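Local atomic coordinates of pectinesterase (Sitophilus oryzae, PDB entry 4PMH), a protein that hydrolyses the methyl esters of pectin, releasing methanol and free galacturonate units, and probably helps the weevil digest plant cell walls. Residues N46-N49 with A53-N56; D226-G231 with Y265-Y270; S307-L312 with N349-N354. All coordinates share one frame; numbering follows the deposited sequence.

Interaction 1 (N46-N49 with A53-N56); sequences NGYN and AAVN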
loop_
_atom_site.group_PDB
_atom_site.type_symbol
_atom_site.label_atom_id
_atom_site.label_comp_id
_atom_site.label_asym_id
_atom_site.label_seq_id
_atom_site.Cartn_x
_atom_site.Cartn_y
_atom_site.Cartn_z
ATOM N N ASN A 46 20.719 20.435 -2.869
ATOM C CA ASN A 46 20.971 21.822 -3.239
ATOM C C ASN A 46 20.125 22.803 -2.381
ATOM O O ASN A 46 19.387 23.664 -2.905
ATOM C CB ASN A 46 20.725 22.025 -4.739
ATOM C CG ASN A 46 21.179 23.398 -5.223
ATOM O OD1 ASN A 46 22.121 23.980 -4.676
ATOM N ND2 ASN A 46 20.485 23.938 -6.217
ATOM N N GLY A 47 20.282 22.687 -1.057
ATOM C CA GLY A 47 19.525 23.487 -0.098
ATOM C C GLY A 47 19.122 22.751 1.175
ATOM O O GLY A 47 18.896 23.385 2.214
ATOM N N TYR A 48 19.010 21.425 1.095
ATOM C CA TYR A 48 18.581 20.610 2.225
ATOM C C TYR A 48 19.425 19.353 2.230
ATOM O O TYR A 48 19.630 18.760 1.193
ATOM C CB TYR A 48 17.041 20.349 2.122
ATOM C CG TYR A 48 16.307 21.659 2.146
ATOM C CD1 TYR A 48 15.966 22.253 3.357
ATOM C CD2 TYR A 48 16.068 22.380 0.974
ATOM C CE1 TYR A 48 15.374 23.496 3.392
ATOM C CE2 TYR A 48 15.479 23.629 1.007
ATOM C CZ TYR A 48 15.125 24.174 2.229
ATOM O OH TYR A 48 14.583 25.411 2.353
ATOM N N ASN A 49 19.989 18.983 3.383
ATOM C CA ASN A 49 20.868 17.805 3.459
ATOM C C ASN A 49 20.203 16.578 4.088
ATOM O O ASN A 49 20.822 15.516 4.129
ATOM C CB ASN A 49 22.185 18.120 4.208
ATOM C CG ASN A 49 23.045 19.151 3.484
ATOM O OD1 ASN A 49 22.677 19.641 2.417
ATOM N ND2 ASN A 49 24.174 19.502 4.081
ATOM N N ALA A 53 14.243 17.823 6.384
ATOM C CA ALA A 53 14.477 19.269 6.407
ATOM C C ALA A 53 13.776 20.001 5.268
ATOM O O ALA A 53 13.277 21.101 5.459
ATOM C CB ALA A 53 15.963 19.592 6.393
ATOM N N ALA A 54 13.734 19.397 4.091
ATOM C CA ALA A 54 13.037 20.011 2.955
ATOM C C ALA A 54 11.517 19.978 3.194
ATOM O O ALA A 54 10.830 20.932 2.897
ATOM C CB ALA A 54 13.382 19.297 1.671
ATOM N N VAL A 55 11.014 18.855 3.723
ATOM C CA VAL A 55 9.591 18.674 4.029
ATOM C C VAL A 55 9.166 19.725 5.043
ATOM O O VAL A 55 8.136 20.401 4.868
ATOM C CB VAL A 55 9.285 17.248 4.563
ATOM C CG1 VAL A 55 7.907 17.168 5.219
ATOM C CG2 VAL A 55 9.432 16.225 3.452
ATOM N N ASN A 56 10.001 19.892 6.068
ATOM C CA ASN A 56 9.745 20.829 7.130
ATOM C C ASN A 56 9.673 22.240 6.573
ATOM O O ASN A 56 8.790 23.006 6.936
ATOM C CB ASN A 56 10.859 20.787 8.174
ATOM C CG ASN A 56 10.822 19.542 9.043
ATOM O OD1 ASN A 56 9.860 18.771 9.028
ATOM N ND2 ASN A 56 11.876 19.351 9.831
#

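Interaction 2 (D226-G231 with Y265-Y270); sequences DFVFGG and YGYFVY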
loop_
_atom_site.group_PDB
_atom_site.type_symbol
_atom_site.label_atom_id
_atom_site.label_comp_id
_atom_site.label_asym_id
_atom_site.label_seq_id
_atom_site.Cartn_x
_atom_site.Cartn_y
_atom_site.Cartn_z
ATOM N N ASP A 226 1.157 -10.033 2.756
ATOM C CA ASP A 226 0.311 -8.854 3.013
ATOM C C ASP A 226 1.021 -7.581 2.580
ATOM O O ASP A 226 0.995 -6.581 3.289
ATOM C CB ASP A 226 -0.086 -8.749 4.507
ATOM C CG ASP A 226 -0.762 -9.999 5.046
ATOM O OD1 ASP A 226 -1.233 -10.873 4.270
ATOM O OD2 ASP A 226 -0.838 -10.116 6.295
ATOM N N PHE A 227 1.688 -7.610 1.432
ATOM C CA PHE A 227 2.532 -6.457 1.065
ATOM C C PHE A 227 1.797 -5.272 0.464
ATOM O O PHE A 227 2.398 -4.207 0.193
ATOM C CB PHE A 227 3.800 -6.874 0.292
ATOM C CG PHE A 227 3.594 -7.392 -1.104
ATOM C CD1 PHE A 227 3.497 -8.766 -1.354
ATOM C CD2 PHE A 227 3.621 -6.519 -2.192
ATOM C CE1 PHE A 227 3.391 -9.241 -2.660
ATOM C CE2 PHE A 227 3.508 -6.994 -3.477
ATOM C CZ PHE A 227 3.418 -8.357 -3.719
ATOM N N VAL A 228 0.487 -5.422 0.296
ATOM C CA VAL A 228 -0.396 -4.278 0.054
ATOM C C VAL A 228 -1.587 -4.504 0.970
ATOM O O VAL A 228 -2.411 -5.398 0.716
ATOM C CB VAL A 228 -0.867 -4.153 -1.416
ATOM C CG1 VAL A 228 -1.797 -2.948 -1.593
ATOM C CG2 VAL A 228 0.323 -4.047 -2.349
ATOM N N PHE A 229 -1.672 -3.704 2.035
ATOM C CA PHE A 229 -2.614 -3.950 3.101
ATOM C C PHE A 229 -3.177 -2.654 3.671
ATOM O O PHE A 229 -2.556 -1.585 3.573
ATOM C CB PHE A 229 -1.936 -4.794 4.200
ATOM C CG PHE A 229 -1.051 -3.997 5.139
ATOM C CD1 PHE A 229 0.222 -3.601 4.750
ATOM C CD2 PHE A 229 -1.483 -3.671 6.423
ATOM C CE1 PHE A 229 1.036 -2.866 5.603
ATOM C CE2 PHE A 229 -0.662 -2.947 7.295
ATOM C CZ PHE A 229 0.601 -2.543 6.873
ATOM N N GLY A 230 -4.381 -2.751 4.227
ATOM C CA GLY A 230 -5.069 -1.587 4.783
ATOM C C GLY A 230 -6.447 -1.332 4.230
ATOM O O GLY A 230 -7.031 -2.175 3.521
ATOM N N GLY A 231 -6.970 -0.141 4.528
ATOM C CA GLY A 231 -8.382 0.139 4.358
ATOM C C GLY A 231 -8.782 1.293 3.457
ATOM O O GLY A 231 -9.934 1.709 3.482
ATOM N N TYR A 265 -15.829 0.877 -2.001
ATOM C CA TYR A 265 -14.596 0.932 -2.769
ATOM C C TYR A 265 -13.366 0.715 -1.900
ATOM O O TYR A 265 -12.919 1.628 -1.205
ATOM C CB TYR A 265 -14.508 2.285 -3.494
ATOM C CG TYR A 265 -15.710 2.508 -4.389
ATOM C CD1 TYR A 265 -15.883 1.744 -5.520
ATOM C CD2 TYR A 265 -16.694 3.428 -4.060
ATOM C CE1 TYR A 265 -16.995 1.914 -6.343
ATOM C CE2 TYR A 265 -17.807 3.603 -4.868
ATOM C CZ TYR A 265 -17.952 2.842 -6.002
ATOM O OH TYR A 265 -19.056 2.995 -6.811
ATOM N N GLY A 266 -12.811 -0.496 -1.976
ATOM C CA GLY A 266 -11.533 -0.804 -1.349
ATOM C C GLY A 266 -10.428 -0.665 -2.371
ATOM O O GLY A 266 -10.136 0.440 -2.837
ATOM N N TYR A 267 -9.832 -1.787 -2.750
ATOM C CA TYR A 267 -8.689 -1.786 -3.662
ATOM C C TYR A 267 -9.138 -2.128 -5.096
ATOM O O TYR A 267 -9.920 -3.038 -5.309
ATOM C CB TYR A 267 -7.623 -2.758 -3.151
ATOM C CG TYR A 267 -6.905 -2.359 -1.876
ATOM C CD1 TYR A 267 -6.932 -1.051 -1.392
ATOM C CD2 TYR A 267 -6.145 -3.305 -1.161
ATOM C CE1 TYR A 267 -6.227 -0.686 -0.244
ATOM C CE2 TYR A 267 -5.446 -2.946 -0.027
ATOM C CZ TYR A 267 -5.503 -1.639 0.439
ATOM O OH TYR A 267 -4.795 -1.289 1.555
ATOM N N PHE A 268 -8.668 -1.351 -6.065
ATOM C CA PHE A 268 -8.939 -1.579 -7.479
ATOM C C PHE A 268 -7.619 -1.697 -8.229
ATOM O O PHE A 268 -6.828 -0.728 -8.301
ATOM C CB PHE A 268 -9.754 -0.420 -8.040
ATOM C CG PHE A 268 -10.234 -0.624 -9.442
ATOM C CD1 PHE A 268 -11.018 -1.701 -9.789
ATOM C CD2 PHE A 268 -9.928 0.301 -10.406
ATOM C CE1 PHE A 268 -11.474 -1.861 -11.091
ATOM C CE2 PHE A 268 -10.388 0.164 -11.705
ATOM C CZ PHE A 268 -11.153 -0.914 -12.051
ATOM N N VAL A 269 -7.368 -2.897 -8.743
ATOM C CA VAL A 269 -6.177 -3.201 -9.525
ATOM C C VAL A 269 -6.600 -3.340 -10.993
ATOM O O VAL A 269 -7.385 -4.236 -11.330
ATOM C CB VAL A 269 -5.532 -4.493 -9.020
ATOM C CG1 VAL A 269 -4.367 -4.873 -9.902
ATOM C CG2 VAL A 269 -5.094 -4.352 -7.557
ATOM N N TYR A 270 -6.086 -2.449 -11.849
ATOM C CA TYR A 270 -6.541 -2.296 -13.235
ATOM C C TYR A 270 -5.365 -2.130 -14.216
ATOM O O TYR A 270 -4.465 -1.340 -13.975
ATOM C CB TYR A 270 -7.428 -1.070 -13.304
ATOM C CG TYR A 270 -7.974 -0.694 -14.658
ATOM C CD1 TYR A 270 -8.807 -1.549 -15.354
ATOM C CD2 TYR A 270 -7.739 0.569 -15.192
ATOM C CE1 TYR A 270 -9.345 -1.192 -16.578
ATOM C CE2 TYR A 270 -8.280 0.938 -16.420
ATOM C CZ TYR A 270 -9.078 0.048 -17.107
ATOM O OH TYR A 270 -9.604 0.398 -18.331
#

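Interaction 3 (S307-L312 with N349-N354); sequences SPNGQL and NNDNYN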
loop_
_atom_site.group_PDB
_atom_site.type_symbol
_atom_site.label_atom_id
_atom_site.label_comp_id
_atom_site.label_asym_id
_atom_site.label_seq_id
_atom_site.Cartn_x
_atom_site.Cartn_y
_atom_site.Cartn_z
ATOM N N SER A 307 -17.577 -5.853 11.519
ATOM C CA SER A 307 -16.163 -6.185 11.337
ATOM C C SER A 307 -15.682 -5.761 9.948
ATOM O O SER A 307 -16.494 -5.636 9.037
ATOM C CB SER A 307 -15.907 -7.669 11.556
ATOM O OG SER A 307 -16.383 -8.099 12.822
ATOM N N PRO A 308 -14.363 -5.514 9.791
ATOM C CA PRO A 308 -13.842 -5.208 8.461
ATOM C C PRO A 308 -14.144 -6.346 7.519
ATOM O O PRO A 308 -14.241 -7.502 7.957
ATOM C CB PRO A 308 -12.325 -5.130 8.665
ATOM C CG PRO A 308 -12.101 -4.980 10.120
ATOM C CD PRO A 308 -13.300 -5.554 10.815
ATOM N N ASN A 309 -14.323 -6.029 6.246
ATOM C CA ASN A 309 -14.453 -7.063 5.259
ATOM C C ASN A 309 -13.811 -6.602 3.967
ATOM O O ASN A 309 -14.448 -5.963 3.109
ATOM C CB ASN A 309 -15.919 -7.478 5.084
ATOM C CG ASN A 309 -16.073 -8.771 4.309
ATOM O OD1 ASN A 309 -15.210 -9.675 4.337
ATOM N ND2 ASN A 309 -17.186 -8.862 3.589
ATOM N N GLY A 310 -12.517 -6.919 3.862
ATOM C CA GLY A 310 -11.653 -6.408 2.790
ATOM C C GLY A 310 -12.247 -6.495 1.395
ATOM O O GLY A 310 -12.774 -7.535 1.005
ATOM N N GLN A 311 -12.144 -5.402 0.644
ATOM C CA GLN A 311 -12.710 -5.309 -0.702
ATOM C C GLN A 311 -11.588 -5.118 -1.703
ATOM O O GLN A 311 -10.741 -4.242 -1.523
ATOM C CB GLN A 311 -13.707 -4.156 -0.792
ATOM C CG GLN A 311 -14.721 -4.241 -1.935
ATOM C CD GLN A 311 -14.198 -3.797 -3.286
ATOM O OE1 GLN A 311 -13.256 -3.005 -3.382
ATOM N NE2 GLN A 311 -14.808 -4.320 -4.353
ATOM N N LEU A 312 -11.606 -5.945 -2.756
ATOM C CA LEU A 312 -10.587 -5.956 -3.796
ATOM C C LEU A 312 -11.145 -6.458 -5.125
ATOM O O LEU A 312 -11.694 -7.530 -5.191
ATOM C CB LEU A 312 -9.433 -6.881 -3.412
ATOM C CG LEU A 312 -8.393 -7.177 -4.482
ATOM C CD1 LEU A 312 -7.641 -5.935 -4.951
ATOM C CD2 LEU A 312 -7.405 -8.184 -3.926
ATOM N N ASN A 349 -21.655 -6.527 -2.071
ATOM C CA ASN A 349 -21.334 -5.944 -0.769
ATOM C C ASN A 349 -21.809 -6.763 0.429
ATOM O O ASN A 349 -21.734 -6.310 1.562
ATOM C CB ASN A 349 -21.874 -4.523 -0.709
ATOM C CG ASN A 349 -21.082 -3.587 -1.596
ATOM O OD1 ASN A 349 -19.851 -3.573 -1.541
ATOM N ND2 ASN A 349 -21.767 -2.806 -2.418
ATOM N N ASN A 350 -22.278 -7.975 0.172
ATOM C CA ASN A 350 -22.705 -8.898 1.228
ATOM C C ASN A 350 -21.510 -9.229 2.114
ATOM O O ASN A 350 -20.437 -9.544 1.607
ATOM C CB ASN A 350 -23.236 -10.157 0.553
ATOM C CG ASN A 350 -23.849 -11.165 1.520
ATOM O OD1 ASN A 350 -23.466 -11.268 2.678
ATOM N ND2 ASN A 350 -24.784 -11.972 0.999
ATOM N N ASP A 351 -21.704 -9.193 3.422
ATOM C CA ASP A 351 -20.605 -9.402 4.379
ATOM C C ASP A 351 -20.594 -10.777 5.010
ATOM O O ASP A 351 -19.813 -11.053 5.922
ATOM C CB ASP A 351 -20.646 -8.325 5.457
ATOM C CG ASP A 351 -20.339 -6.955 4.900
ATOM O OD1 ASP A 351 -19.320 -6.824 4.179
ATOM O OD2 ASP A 351 -21.118 -6.012 5.170
ATOM N N ASN A 352 -21.445 -11.656 4.516
ATOM C CA ASN A 352 -21.369 -13.057 4.881
ATOM C C ASN A 352 -20.388 -13.816 4.011
ATOM O O ASN A 352 -20.086 -14.979 4.285
ATOM C CB ASN A 352 -22.755 -13.674 4.813
ATOM C CG ASN A 352 -23.702 -12.984 5.746
ATOM O OD1 ASN A 352 -23.646 -13.195 6.952
ATOM N ND2 ASN A 352 -24.524 -12.093 5.209
ATOM N N TYR A 353 -19.904 -13.147 2.962
ATOM C CA TYR A 353 -18.853 -13.661 2.114
ATOM C C TYR A 353 -17.747 -12.611 2.017
ATOM O O TYR A 353 -17.963 -11.435 2.336
ATOM C CB TYR A 353 -19.387 -13.891 0.706
ATOM C CG TYR A 353 -20.507 -14.895 0.633
ATOM C CD1 TYR A 353 -20.238 -16.245 0.447
ATOM C CD2 TYR A 353 -21.837 -14.490 0.730
ATOM C CE1 TYR A 353 -21.262 -17.172 0.380
ATOM C CE2 TYR A 353 -22.878 -15.412 0.655
ATOM C CZ TYR A 353 -22.583 -16.748 0.489
ATOM O OH TYR A 353 -23.591 -17.680 0.419
ATOM N N ASN A 354 -16.582 -13.041 1.540
ATOM C CA ASN A 354 -15.523 -12.115 1.215
ATOM C C ASN A 354 -15.901 -11.265 0.011
ATOM O O ASN A 354 -16.883 -11.551 -0.686
ATOM C CB ASN A 354 -14.229 -12.851 0.990
ATOM C CG ASN A 354 -13.689 -13.434 2.266
ATOM O OD1 ASN A 354 -13.944 -14.603 2.574
ATOM N ND2 ASN A 354 -13.011 -12.601 3.063
HETATM O O HOH W 1 -13.337 -9.919 2.146
#

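Interaction 1 (N46-N49 with A53-N56)
Y48 meets A53 and A54 at one end of the right-handed parallel beta-helix, the fold of the pectinesterase family. Helix 51-61 lies at this end, next to the outermost strand 42-44. Segment 46-49 lies in the loop that joins that strand to the helix. The contact is therefore a short-range one: the chain leaves the strand, turns, and packs the Y48 ring against the first turn of its own helix. The backbones come close, with 5.6 Å between the CA atoms of Y48 and A54.

The ring does most of the touching. A54 CA sits over one of its faces, 4.0 Å from the ring centroid and 27° off the ring normal, a CH-pi contact. The A54 methyl lies at the root of the side chain, 3.8 Å from Y48 CG and about as far from Y48 CB. Y48 CG lies anti to its own carbonyl carbon (chi1 -60°), which lays the ring over A54. G47 precedes it at backbone angles where a CB would jam against the preceding carbonyl O, and it would also crowd Y48 CD2.

Behind this layer, A54 touches Y42 and V44 of strand 42-44, and V55 reaches V80 and I82. A53 N is hydrogen-bonded to T50 OG1, near the start of the helix. The contact is apolar and partly buried, and it lies far from the active site. On the A53 side, Y48 CD1 approaches the methyl CB of A53 at 4.0 Å and its carbonyl O at 3.6 Å, the latter obliquely to the ring.

Interaction 2 (D226-G231 with Y265-Y270)
Y267 reaches across to V228, F229 and G230 within the beta-helix, close to the active site. Its side chain leaves strand 267-270 with CG anti to the carbonyl carbon (chi1 -69°), which helps aim the ring at segment 226-231. CB packs on L312 of the next strand. Further out, CE2 lies 4.0 Å from V228 CG1, the branch of the valine that is anti to its backbone N. The two side chains run alongside in opposite senses. CZ comes 3.5 Å from G230 O, which approaches the ring obliquely.

The tip is closely fitted. Y267 OH lies 3.0 Å from F229 C, which is at the ring edge, near its plane. G230 N is 3.1 Å from Y267 OH, but the angle is too poor for a hydrogen bond. The hydroxyl donates instead to A204 O. A side chain at G230 would be tight against this oxygen, and its CB would also collide with the carbonyl O of F229. A phenylalanine in place of Y267 would probably leave A204 O without this donor and open a gap beside the F229-G230 peptide.

The CB of F229 points away from segment 265-270. Its ring stacks on Y203 and meets W292 and D200, by similarity a substrate-binding residue and the proton donor. D226, the nucleophile by similarity, begins the same segment and forms a salt bridge with R290. Y267 sits between strands 233-237 and 311-315, touching A234 on one and L312 on the other, while V228 is backed by F236 and F255.

Interaction 3 (S307-L312 with N349-N354)
N309 points its side-chain amide at the loop 349-354 and is held there from both ends. CG stands opposite the backbone N (chi1 -166°), which carries the amide across to D351 and Y353. Its ND2 uses two hydrogens on two acceptors. One goes to the backbone carbonyl of Y353, with N309 ND2 to Y353 O at 3.0 Å and a nearly straight N-H...O angle of 166°. The other goes to the carboxylate of D351, with N309 ND2 to D351 OD1 also at 3.0 Å.

Both acceptors lie close to the plane of the N309 amide. The carboxylate does not share that plane, and is turned by 73° against the amide. D351 OD1 receives the hydrogen on its anti lone pair, the one directed away from OD2. N354 runs at about a right angle to N309, and the two amides are joined through a water. That water donates to N309 OD1 at 2.9 Å and to G310 O at 2.7 Å, and it accepts from N354 ND2 at 2.9 Å.

The loop has its own internal bracing. N350 OD1 accepts from N352 N at 2.8 Å, an Asx turn, and from N352 ND2 as well. Outside the two segments, R336 NH2 binds N309 OD1, and S339 N binds N354 OD1.

The contact is polar throughout. It ties the loop before strand 355-359 to the segment that leads into strand 311-315, its neighbour in the sheet. Two bonds at ND2 and two at OD1 fix the flat N309 amide against rotation, and the D351 carboxylate and R336 guanidinium, placed at opposite ends of it, would probably polarise the amide further.

Interaction 2 is buried near the middle of the chain, while interactions 1 and 3 are partly buried and lie on opposite sides of its centre. Interactions 2 and 3 touch: strands 267-270 and 311-315 are neighbours in one parallel sheet, where Y267 N probably bonds to Q311 O and G266 N to Q311 OE1. Interaction 1 stands apart, its centre 32 Å from that of interaction 2, beside the first strand of that same sheet. Chemistry follows place. An aromatic ring rests on alanines at the helix, a buried tyrosine hydroxyl binds a backbone carbonyl, and amides, a carboxylate and a water bind the loop before strand 355-359.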